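Local coordinates for type III effector HopA1 (PDB 4RSX), which is an effector of the plant pathogen Pseudomonas syringae, delivered into host cells by type III secretion and of undefined biochemical activity, at residues K168-G173 and Q196-G201; A220-D225 and K239-A244; A149-G152 and D156-V159; A15-A20 and Y30-Q35. One frame throughout, in Å; residues are numbered along the deposited sequence.

Contact 1 of 4, residues K168-G173 and Q196-G201; sequences KAEKLG and QSLSKG
Glu170 in helix 168-173 and Leu198 in strand 196-199 mark the nearest approach of the two backbones, with their CA atoms 6.6 Å apart and a single strand side chain bridging the distance. That side chain is Leu198, which projects toward the helix and ends in a forked tip against one helical turn. Its CG stands anti to the carbonyl carbon (chi1 -58°), an orientation that delivers both methyls to Glu170. CD1 and CD2 lie almost equally far from Glu170 CG, at 3.9 Å and 4.0 Å respectively, so the fork meets the aliphatic root of the glutamate and not mainly its carboxylate. The two side chains cross at about a right angle. Glu170 runs out straight beyond CG (chi2 -179°), which carries the charged group past the leucine toward the exposed side. Leu198 CD1 also reaches the helix backbone, 4.0 Å from Glu170 N, and lies 4.3 Å from the small side chain of Ala169 at CB. The contact is van der Waals packing, mostly between carbons, buried at Ala169 and open at Glu170. Tyr204 on the adjacent strand touches both Ala169 and Leu198, and Val166 from the start of the helix also lies against Leu198, so the leucine is held in a wider apolar cluster. A classic beta bulge interrupts the pairing with strand 202-207: Leu198 and Ser199 together lie opposite the single residue Leu202. The arrangement is that of an alpha/beta fold in which helix 166-180 packs against an outermost strand, 196-199, of the chain's antiparallel sheet.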
loop_
_atom_site.group_PDB
_atom_site.type_symbol
_atom_site.label_atom_id
_atom_site.label_comp_id
_atom_site.label_asym_id
_atom_site.label_seq_id
_atom_site.Cartn_x
_atom_site.Cartn_y
_atom_site.Cartn_z
ATOM N N LYS A 168 -2.146 -3.786 -15.958
ATOM C CA LYS A 168 -3.278 -4.405 -15.275
ATOM C C LYS A 168 -3.742 -3.508 -14.123
ATOM O O LYS A 168 -4.939 -3.297 -13.934
ATOM C CB LYS A 168 -2.896 -5.810 -14.777
ATOM C CG LYS A 168 -4.016 -6.590 -14.077
ATOM C CD LYS A 168 -5.211 -6.869 -14.985
ATOM C CE LYS A 168 -6.391 -7.423 -14.174
ATOM N NZ LYS A 168 -7.429 -8.086 -15.024
ATOM N N ALA A 169 -2.785 -2.959 -13.374
ATOM C CA ALA A 169 -3.090 -2.053 -12.261
ATOM C C ALA A 169 -3.782 -0.779 -12.718
ATOM O O ALA A 169 -4.713 -0.313 -12.054
ATOM C CB ALA A 169 -1.825 -1.701 -11.498
ATOM N N GLU A 170 -3.312 -0.198 -13.827
ATOM C CA GLU A 170 -3.962 0.979 -14.411
ATOM C C GLU A 170 -5.431 0.696 -14.715
ATOM O O GLU A 170 -6.313 1.474 -14.342
ATOM C CB GLU A 170 -3.249 1.430 -15.694
ATOM C CG GLU A 170 -1.909 2.135 -15.449
ATOM C CD GLU A 170 -1.217 2.606 -16.740
ATOM O OE1 GLU A 170 -1.437 1.983 -17.807
ATOM O OE2 GLU A 170 -0.448 3.597 -16.683
ATOM N N LYS A 171 -5.697 -0.420 -15.387
ATOM C CA LYS A 171 -7.076 -0.784 -15.703
ATOM C C LYS A 171 -7.929 -0.956 -14.446
ATOM O O LYS A 171 -9.052 -0.463 -14.393
ATOM C CB LYS A 171 -7.114 -2.049 -16.563
ATOM C CG LYS A 171 -6.506 -1.865 -17.945
ATOM C CD LYS A 171 -6.620 -3.145 -18.770
ATOM C CE LYS A 171 -6.110 -2.943 -20.194
ATOM N NZ LYS A 171 -6.341 -4.157 -21.040
ATOM N N LEU A 172 -7.398 -1.647 -13.435
ATOM C CA LEU A 172 -8.147 -1.840 -12.191
ATOM C C LEU A 172 -8.372 -0.524 -11.473
ATOM O O LEU A 172 -9.420 -0.313 -10.857
ATOM C CB LEU A 172 -7.417 -2.787 -11.252
ATOM C CG LEU A 172 -7.363 -4.235 -11.708
ATOM C CD1 LEU A 172 -6.461 -4.996 -10.758
ATOM C CD2 LEU A 172 -8.754 -4.854 -11.769
ATOM N N GLY A 173 -7.377 0.355 -11.550
ATOM C CA GLY A 173 -7.468 1.665 -10.940
ATOM C C GLY A 173 -8.573 2.494 -11.577
ATOM O O GLY A 173 -9.420 3.056 -10.870
ATOM N N GLN A 196 5.052 4.793 -8.336
ATOM C CA GLN A 196 4.597 5.441 -9.562
ATOM C C GLN A 196 3.141 5.909 -9.466
ATOM O O GLN A 196 2.224 5.121 -9.185
ATOM C CB GLN A 196 4.775 4.510 -10.780
ATOM C CG GLN A 196 4.392 5.149 -12.116
ATOM C CD GLN A 196 4.564 4.185 -13.296
ATOM O OE1 GLN A 196 5.435 3.315 -13.273
ATOM N NE2 GLN A 196 3.722 4.334 -14.326
ATOM N N SER A 197 2.933 7.199 -9.718
ATOM C CA SER A 197 1.602 7.789 -9.701
ATOM C C SER A 197 0.835 7.450 -10.977
ATOM O O SER A 197 1.291 7.766 -12.074
ATOM C CB SER A 197 1.733 9.311 -9.544
ATOM O OG SER A 197 0.473 9.955 -9.631
ATOM N N LEU A 198 -0.331 6.820 -10.838
ATOM C CA LEU A 198 -1.156 6.469 -11.999
ATOM C C LEU A 198 -2.229 7.525 -12.286
ATOM O O LEU A 198 -2.620 7.733 -13.440
ATOM C CB LEU A 198 -1.816 5.107 -11.805
ATOM C CG LEU A 198 -0.869 3.935 -11.556
ATOM C CD1 LEU A 198 -1.627 2.599 -11.548
ATOM C CD2 LEU A 198 0.265 3.905 -12.591
ATOM N N SER A 199 -2.719 8.153 -11.219
ATOM C CA SER A 199 -3.617 9.304 -11.286
ATOM C C SER A 199 -3.795 9.727 -9.851
ATOM O O SER A 199 -3.310 9.043 -8.955
ATOM C CB SER A 199 -4.972 8.967 -11.918
ATOM O OG SER A 199 -5.642 7.952 -11.201
ATOM N N LYS A 200 -4.472 10.849 -9.633
ATOM C CA LYS A 200 -4.694 11.365 -8.283
ATOM C C LYS A 200 -5.189 10.262 -7.336
ATOM O O LYS A 200 -6.184 9.588 -7.621
ATOM C CB LYS A 200 -5.704 12.515 -8.330
ATOM C CG LYS A 200 -5.866 13.293 -7.022
ATOM C CD LYS A 200 -7.037 14.276 -7.155
ATOM C CE LYS A 200 -6.669 15.678 -6.673
ATOM N NZ LYS A 200 -6.947 15.944 -5.232
ATOM N N GLY A 201 -4.466 10.059 -6.237
ATOM C CA GLY A 201 -4.862 9.079 -5.244
ATOM C C GLY A 201 -4.541 7.630 -5.587
ATOM O O GLY A 201 -4.862 6.723 -4.802
#

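Contact 2 of 4, residues A220-D225 and K239-A244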
loop_
_atom_site.group_PDB
_atom_site.type_symbol
_atom_site.label_atom_id
_atom_site.label_comp_id
_atom_site.label_asym_id
_atom_site.label_seq_id
_atom_site.Cartn_x
_atom_site.Cartn_y
_atom_site.Cartn_z
ATOM N N ALA A 220 14.021 1.435 1.268
ATOM C CA ALA A 220 14.941 2.026 2.245
ATOM C C ALA A 220 16.257 1.263 2.195
ATOM O O ALA A 220 17.352 1.852 2.278
ATOM C CB ALA A 220 14.348 1.972 3.665
ATOM N N GLU A 221 16.148 -0.055 2.042
ATOM C CA GLU A 221 17.317 -0.919 2.119
ATOM C C GLU A 221 18.161 -0.868 0.847
ATOM O O GLU A 221 19.381 -1.019 0.898
ATOM C CB GLU A 221 16.916 -2.342 2.569
ATOM C CG GLU A 221 16.565 -2.348 4.079
ATOM C CD GLU A 221 15.918 -3.637 4.583
ATOM O OE1 GLU A 221 15.895 -3.847 5.823
ATOM O OE2 GLU A 221 15.422 -4.433 3.755
ATOM N N VAL A 222 17.514 -0.609 -0.289
ATOM C CA VAL A 222 18.241 -0.308 -1.519
ATOM C C VAL A 222 19.155 0.915 -1.287
ATOM O O VAL A 222 20.324 0.935 -1.713
ATOM C CB VAL A 222 17.264 -0.024 -2.690
ATOM C CG1 VAL A 222 17.998 0.539 -3.894
ATOM C CG2 VAL A 222 16.502 -1.286 -3.078
ATOM N N ILE A 223 18.615 1.928 -0.612
ATOM C CA ILE A 223 19.364 3.153 -0.345
ATOM C C ILE A 223 20.559 2.883 0.574
ATOM O O ILE A 223 21.658 3.389 0.328
ATOM C CB ILE A 223 18.463 4.241 0.286
ATOM C CG1 ILE A 223 17.421 4.728 -0.726
ATOM C CG2 ILE A 223 19.303 5.425 0.776
ATOM C CD1 ILE A 223 16.344 5.604 -0.107
ATOM N N SER A 224 20.343 2.099 1.632
ATOM C CA SER A 224 21.430 1.695 2.530
ATOM C C SER A 224 22.571 1.072 1.750
ATOM O O SER A 224 23.741 1.401 1.968
ATOM C CB SER A 224 20.946 0.668 3.554
ATOM O OG SER A 224 19.967 1.233 4.391
ATOM N N ASP A 225 22.229 0.152 0.857
ATOM C CA ASP A 225 23.237 -0.494 0.033
ATOM C C ASP A 225 24.021 0.525 -0.787
ATOM O O ASP A 225 25.249 0.509 -0.786
ATOM C CB ASP A 225 22.604 -1.535 -0.895
ATOM C CG ASP A 225 22.105 -2.758 -0.145
ATOM O OD1 ASP A 225 22.552 -2.985 1.009
ATOM O OD2 ASP A 225 21.267 -3.492 -0.721
ATOM N N LYS A 239 21.314 3.531 -8.748
ATOM C CA LYS A 239 20.887 2.737 -9.890
ATOM C C LYS A 239 21.462 1.331 -9.842
ATOM O O LYS A 239 20.766 0.358 -10.146
ATOM C CB LYS A 239 21.279 3.432 -11.195
ATOM C CG LYS A 239 20.539 4.748 -11.403
ATOM C CD LYS A 239 20.703 5.261 -12.837
ATOM C CE LYS A 239 19.863 6.516 -13.071
ATOM N NZ LYS A 239 18.438 6.199 -13.321
ATOM N N LEU A 240 22.727 1.215 -9.457
ATOM C CA LEU A 240 23.352 -0.101 -9.327
ATOM C C LEU A 240 22.711 -0.886 -8.191
ATOM O O LEU A 240 22.452 -2.073 -8.326
ATOM C CB LEU A 240 24.842 0.039 -9.052
ATOM C CG LEU A 240 25.793 -0.930 -9.742
ATOM C CD1 LEU A 240 25.477 -2.376 -9.373
ATOM C CD2 LEU A 240 25.759 -0.721 -11.262
ATOM N N SER A 241 22.468 -0.221 -7.065
ATOM C CA SER A 241 21.810 -0.866 -5.934
ATOM C C SER A 241 20.391 -1.316 -6.281
ATOM O O SER A 241 19.955 -2.390 -5.838
ATOM C CB SER A 241 21.806 0.048 -4.712
ATOM O OG SER A 241 21.080 -0.542 -3.637
ATOM N N LEU A 242 19.675 -0.517 -7.076
ATOM C CA LEU A 242 18.371 -0.946 -7.564
ATOM C C LEU A 242 18.482 -2.231 -8.404
ATOM O O LEU A 242 17.808 -3.232 -8.109
ATOM C CB LEU A 242 17.670 0.162 -8.342
ATOM C CG LEU A 242 17.069 1.313 -7.527
ATOM C CD1 LEU A 242 16.685 2.459 -8.446
ATOM C CD2 LEU A 242 15.853 0.852 -6.752
ATOM N N SER A 243 19.327 -2.206 -9.433
ATOM C CA SER A 243 19.524 -3.377 -10.273
ATOM C C SER A 243 19.947 -4.581 -9.445
ATOM O O SER A 243 19.365 -5.651 -9.593
ATOM C CB SER A 243 20.572 -3.119 -11.357
ATOM O OG SER A 243 20.054 -2.242 -12.330
ATOM N N ALA A 244 20.946 -4.403 -8.578
ATOM C CA ALA A 244 21.506 -5.524 -7.815
ATOM C C ALA A 244 20.477 -6.126 -6.852
ATOM O O ALA A 244 20.598 -7.287 -6.421
ATOM C CB ALA A 244 22.761 -5.086 -7.055
#
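Val222 and Ser241 bring together two successive helices, 215-228 and 234-245, in a steep helix-helix packing: the short segments approach to 8.5 Å between axes, with their directions at 123°. At the centre, Ser241 OG donates a hydrogen bond to Val222 O; the modelled separation of 2.5 Å is unusually short, and its exact length is doubtful. The donor comes in at a C=O...O angle of 122° and lies tilted 19° from the carbonyl plane. The hydroxyl, anti to the serine nitrogen, points off its own helix and onto the neighbouring one, giving this buried polar atom a backbone partner. Beside the bond, Val222 CG1 meets Leu242 CD2 at 3.6 Å, the two side chains crossing at about a right angle. The same valine methyl lies 3.3 Å from Ser241 OG, so it flanks the hydroxyl while also touching the leucine. Farther out, Phe11 of helix 2-19 and Tyr247 each press on both Val222 and Leu242, closing the apolar side of the junction. Asp225 contributes its CB to the surroundings of the serine, while its carboxylate is engaged outside the two segments: OD1 forms a salt bridge with Arg228, and OD2 shares Asn245 ND2 with Ser241 O.

Contact 3 of 4, residues A149-G152 and D156-V159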
loop_
_atom_site.group_PDB
_atom_site.type_symbol
_atom_site.label_atom_id
_atom_site.label_comp_id
_atom_site.label_asym_id
_atom_site.label_seq_id
_atom_site.Cartn_x
_atom_site.Cartn_y
_atom_site.Cartn_z
ATOM N N ALA A 149 -9.802 4.894 12.552
ATOM C CA ALA A 149 -9.197 5.981 13.317
ATOM C C ALA A 149 -7.915 6.488 12.649
ATOM O O ALA A 149 -7.506 7.623 12.876
ATOM C CB ALA A 149 -8.935 5.557 14.755
ATOM N N CYS A 150 -7.284 5.648 11.826
ATOM C CA CYS A 150 -5.989 5.995 11.223
ATOM C C CYS A 150 -6.057 6.223 9.719
ATOM O O CYS A 150 -5.060 6.600 9.106
ATOM C CB CYS A 150 -4.951 4.900 11.503
ATOM S SG CYS A 150 -4.572 4.645 13.252
ATOM N N HIS A 151 -7.215 5.977 9.116
ATOM C CA HIS A 151 -7.335 6.162 7.675
ATOM C C HIS A 151 -7.046 7.613 7.297
ATOM O O HIS A 151 -7.653 8.533 7.850
ATOM C CB HIS A 151 -8.721 5.766 7.192
ATOM C CG HIS A 151 -8.751 5.316 5.766
ATOM N ND1 HIS A 151 -9.143 4.047 5.394
ATOM C CD2 HIS A 151 -8.432 5.964 4.620
ATOM C CE1 HIS A 151 -9.073 3.936 4.079
ATOM N NE2 HIS A 151 -8.636 5.083 3.586
ATOM N N GLY A 152 -6.107 7.811 6.365
ATOM C CA GLY A 152 -5.719 9.147 5.943
ATOM C C GLY A 152 -4.424 9.620 6.582
ATOM O O GLY A 152 -3.909 10.689 6.238
ATOM N N ASP A 156 -0.130 3.729 3.606
ATOM C CA ASP A 156 -0.836 2.556 3.091
ATOM C C ASP A 156 -2.227 2.351 3.729
ATOM O O ASP A 156 -2.538 1.265 4.221
ATOM C CB ASP A 156 0.046 1.293 3.236
ATOM C CG ASP A 156 0.456 1.026 4.684
ATOM O OD1 ASP A 156 0.278 1.932 5.536
ATOM O OD2 ASP A 156 0.958 -0.086 4.974
ATOM N N SER A 157 -3.064 3.389 3.697
ATOM C CA SER A 157 -4.427 3.314 4.228
ATOM C C SER A 157 -5.290 2.284 3.495
ATOM O O SER A 157 -6.168 1.649 4.104
ATOM C CB SER A 157 -5.113 4.693 4.184
ATOM O OG SER A 157 -4.536 5.573 5.133
ATOM N N ALA A 158 -5.053 2.135 2.188
ATOM C CA ALA A 158 -5.765 1.130 1.388
ATOM C C ALA A 158 -4.903 0.606 0.240
ATOM O O ALA A 158 -4.361 1.390 -0.551
ATOM C CB ALA A 158 -7.076 1.697 0.859
ATOM N N VAL A 159 -4.781 -0.717 0.151
ATOM C CA VAL A 159 -3.917 -1.341 -0.847
ATOM C C VAL A 159 -4.593 -2.576 -1.481
ATOM O O VAL A 159 -5.210 -3.396 -0.776
ATOM C CB VAL A 159 -2.526 -1.766 -0.251
ATOM C CG1 VAL A 159 -1.590 -2.245 -1.367
ATOM C CG2 VAL A 159 -1.846 -0.627 0.544
#
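Gly152 N donates to Ser157 OG across 3.0 Å, and the N-H...O angle of 172° makes this an almost straight hydrogen bond. With OG anti to the carbonyl carbon, beside the serine's own nitrogen (chi1 -70°), the hydroxyl faces Gly152 N while CB is left over the ring of the histidine that precedes the glycine. Ser157 CB sits over one face of the His151 ring, 3.7 Å from the centroid and 20° off the ring normal, in a CH-pi contact. It is displaced toward the rim, where it lies equally far, at 3.6 Å, from His151 CD2 and His151 NE2. One serine thus binds its neighbours through two different atoms: the oxygen fixes the peptide nitrogen, and the methylene covers the imidazole. Ala158 CB approaches the same ring obliquely, 4.4 Å from His151 CE1. The backbone of Gly152 has a positive phi, a conformation that favours glycine, since a side chain would be jammed against the preceding carbonyl oxygen. Around this pair, Ile146 touches both His151 and Ser157, while Ala123 at the start of helix 123-136 and Met43 from a distant loop also lie against the histidine. The backbones of Ser157 and Ile146 are hydrogen-bonded, continuing the pairing of strands 140-146 and 158-162 up to the start of the loop, and Gly152 makes a backbone bond to Ser40. The contact lies in the connection between these two strands, which form an antiparallel beta hairpin of the sheet.

Contact 4 of 4, residues A15-A20 and Y30-Q35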
loop_
_atom_site.group_PDB
_atom_site.type_symbol
_atom_site.label_atom_id
_atom_site.label_comp_id
_atom_site.label_asym_id
_atom_site.label_seq_id
_atom_site.Cartn_x
_atom_site.Cartn_y
_atom_site.Cartn_z
ATOM N N ALA A 15 16.894 9.562 -1.024
ATOM C CA ALA A 15 18.252 9.062 -0.887
ATOM C C ALA A 15 19.232 10.176 -0.497
ATOM O O ALA A 15 20.157 9.938 0.284
ATOM C CB ALA A 15 18.687 8.387 -2.178
ATOM N N LYS A 16 19.035 11.380 -1.035
ATOM C CA LYS A 16 19.905 12.514 -0.688
ATOM C C LYS A 16 19.714 12.937 0.764
ATOM O O LYS A 16 20.681 13.253 1.462
ATOM C CB LYS A 16 19.666 13.710 -1.610
ATOM C CG LYS A 16 19.980 13.446 -3.067
ATOM C CD LYS A 16 21.391 12.868 -3.246
ATOM C CE LYS A 16 22.474 13.942 -3.337
ATOM N NZ LYS A 16 23.716 13.407 -4.006
ATOM N N GLN A 17 18.469 12.921 1.226
ATOM C CA GLN A 17 18.202 13.213 2.636
ATOM C C GLN A 17 18.822 12.152 3.544
ATOM O O GLN A 17 19.315 12.477 4.623
ATOM C CB GLN A 17 16.697 13.348 2.896
ATOM C CG GLN A 17 16.011 14.356 1.991
ATOM C CD GLN A 17 14.536 14.508 2.317
ATOM O OE1 GLN A 17 14.077 14.098 3.389
ATOM N NE2 GLN A 17 13.783 15.107 1.393
ATOM N N ALA A 18 18.803 10.888 3.114
ATOM C CA ALA A 18 19.467 9.837 3.886
ATOM C C ALA A 18 20.962 10.096 3.897
ATOM O O ALA A 18 21.632 9.917 4.915
ATOM C CB ALA A 18 19.173 8.429 3.302
ATOM N N GLU A 19 21.481 10.508 2.745
ATOM C CA GLU A 19 22.914 10.694 2.572
ATOM C C GLU A 19 23.406 11.858 3.415
ATOM O O GLU A 19 24.563 11.889 3.816
ATOM C CB GLU A 19 23.235 10.958 1.110
ATOM C CG GLU A 19 24.712 11.110 0.831
ATOM C CD GLU A 19 24.991 11.498 -0.597
ATOM O OE1 GLU A 19 24.165 12.232 -1.186
ATOM O OE2 GLU A 19 26.036 11.068 -1.134
ATOM N N ALA A 20 22.521 12.811 3.693
ATOM C CA ALA A 20 22.890 13.974 4.500
ATOM C C ALA A 20 23.013 13.637 5.989
ATOM O O ALA A 20 23.579 14.410 6.757
ATOM C CB ALA A 20 21.896 15.114 4.288
ATOM N N TYR A 30 14.265 4.571 6.671
ATOM C CA TYR A 30 12.851 4.213 6.610
ATOM C C TYR A 30 11.913 5.277 7.220
ATOM O O TYR A 30 10.801 5.511 6.708
ATOM C CB TYR A 30 12.658 2.857 7.298
ATOM C CG TYR A 30 11.228 2.402 7.381
ATOM C CD1 TYR A 30 10.477 2.196 6.228
ATOM C CD2 TYR A 30 10.627 2.161 8.614
ATOM C CE1 TYR A 30 9.160 1.771 6.297
ATOM C CE2 TYR A 30 9.308 1.729 8.699
ATOM C CZ TYR A 30 8.580 1.531 7.536
ATOM O OH TYR A 30 7.268 1.113 7.615
ATOM N N LYS A 31 12.347 5.913 8.311
ATOM C CA LYS A 31 11.505 6.914 8.969
ATOM C C LYS A 31 11.232 8.126 8.081
ATOM O O LYS A 31 10.179 8.746 8.199
ATOM C CB LYS A 31 12.096 7.346 10.313
ATOM C CG LYS A 31 11.923 6.300 11.429
ATOM C CD LYS A 31 12.562 6.776 12.745
ATOM C CE LYS A 31 12.462 5.704 13.830
ATOM N NZ LYS A 31 13.430 5.934 14.946
ATOM N N ILE A 32 12.170 8.450 7.189
ATOM C CA ILE A 32 11.944 9.514 6.207
ATOM C C ILE A 32 10.738 9.202 5.310
ATOM O O ILE A 32 9.928 10.084 5.023
ATOM C CB ILE A 32 13.181 9.777 5.331
ATOM C CG1 ILE A 32 14.396 10.115 6.203
ATOM C CG2 ILE A 32 12.902 10.910 4.356
ATOM C CD1 ILE A 32 15.713 10.023 5.460
ATOM N N TYR A 33 10.630 7.948 4.873
ATOM C CA TYR A 33 9.469 7.471 4.111
ATOM C C TYR A 33 8.186 7.532 4.939
ATOM O O TYR A 33 7.132 7.905 4.420
ATOM C CB TYR A 33 9.701 6.023 3.659
ATOM C CG TYR A 33 8.531 5.387 2.947
ATOM C CD1 TYR A 33 8.451 5.412 1.570
ATOM C CD2 TYR A 33 7.511 4.754 3.650
ATOM C CE1 TYR A 33 7.405 4.830 0.910
ATOM C CE2 TYR A 33 6.445 4.181 2.992
ATOM C CZ TYR A 33 6.406 4.217 1.619
ATOM O OH TYR A 33 5.364 3.649 0.937
ATOM N N LYS A 34 8.266 7.112 6.203
ATOM C CA LYS A 34 7.103 7.137 7.098
ATOM C C LYS A 34 6.656 8.566 7.387
ATOM O O LYS A 34 5.462 8.858 7.388
ATOM C CB LYS A 34 7.414 6.424 8.417
ATOM C CG LYS A 34 7.226 4.911 8.386
ATOM C CD LYS A 34 5.924 4.491 9.089
ATOM C CE LYS A 34 6.052 4.499 10.618
ATOM N NZ LYS A 34 4.795 4.045 11.308
ATOM N N GLN A 35 7.631 9.447 7.624
ATOM C CA GLN A 35 7.389 10.865 7.902
ATOM C C GLN A 35 6.693 11.586 6.752
ATOM O O GLN A 35 6.112 12.647 6.960
ATOM C CB GLN A 35 8.710 11.580 8.253
ATOM C CG GLN A 35 9.228 11.320 9.687
ATOM C CD GLN A 35 10.681 11.770 9.903
ATOM O OE1 GLN A 35 11.264 12.476 9.072
ATOM N NE2 GLN A 35 11.271 11.343 11.018
#
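Ile32 of helix 26-35 reaches across to helix 2-19, its CD1 resting on the backbone of Ala18 and its CG2 meeting the amide end of Gln17. The buried side is at Ala18: Ile32 CD1 lies 4.0 Å from Ala18 N and 4.1 Å from Ala18 CA, with Ala18 CB slightly farther at 4.4 Å. The small alanine lets the branched side chain reach the helix surface itself. Ile32 CG1 is anti to the carbonyl carbon (chi1 -57°), which extends its ethyl arm onto this surface. Helices 2-19 and 26-35 are consecutive, joined by a short loop, and pack against each other here in the helical part of the molecule. Ala18 is also touched by Ile223 of helix 215-228, which helps to bury it. The solvent side is at Gln17, an exposed residue, where the contact is mixed in chemistry. Gln17 reaches across with an extended chain, and its OE1 stands 3.5 Å from Ile32 CG2. The other end of the same amide, NE2, is hydrogen-bonded to Glu13 OE2 one turn earlier, which tethers the group along its own helix.

Contacts 2 and 3 are buried, contact 2 despite lying far from the centre of the chain, whereas contacts 1 and 4 each set one Leu or Ile against a buried alanine and an exposed Glu or Gln of one helix. The chemistry follows: hydrogen bonds from or to a serine hydroxyl anchor the two buried contacts, while a branched aliphatic side chain carries each of the two partly buried ones. Contacts 2 and 4 belong to one helical region and touch directly, Ala220 CB lying 4.0 Å from Tyr30 N. Contacts 1 and 3 both reach the antiparallel sheet, at an outermost strand and at an interior hairpin respectively; their centres are about 17 Å apart and they do not touch.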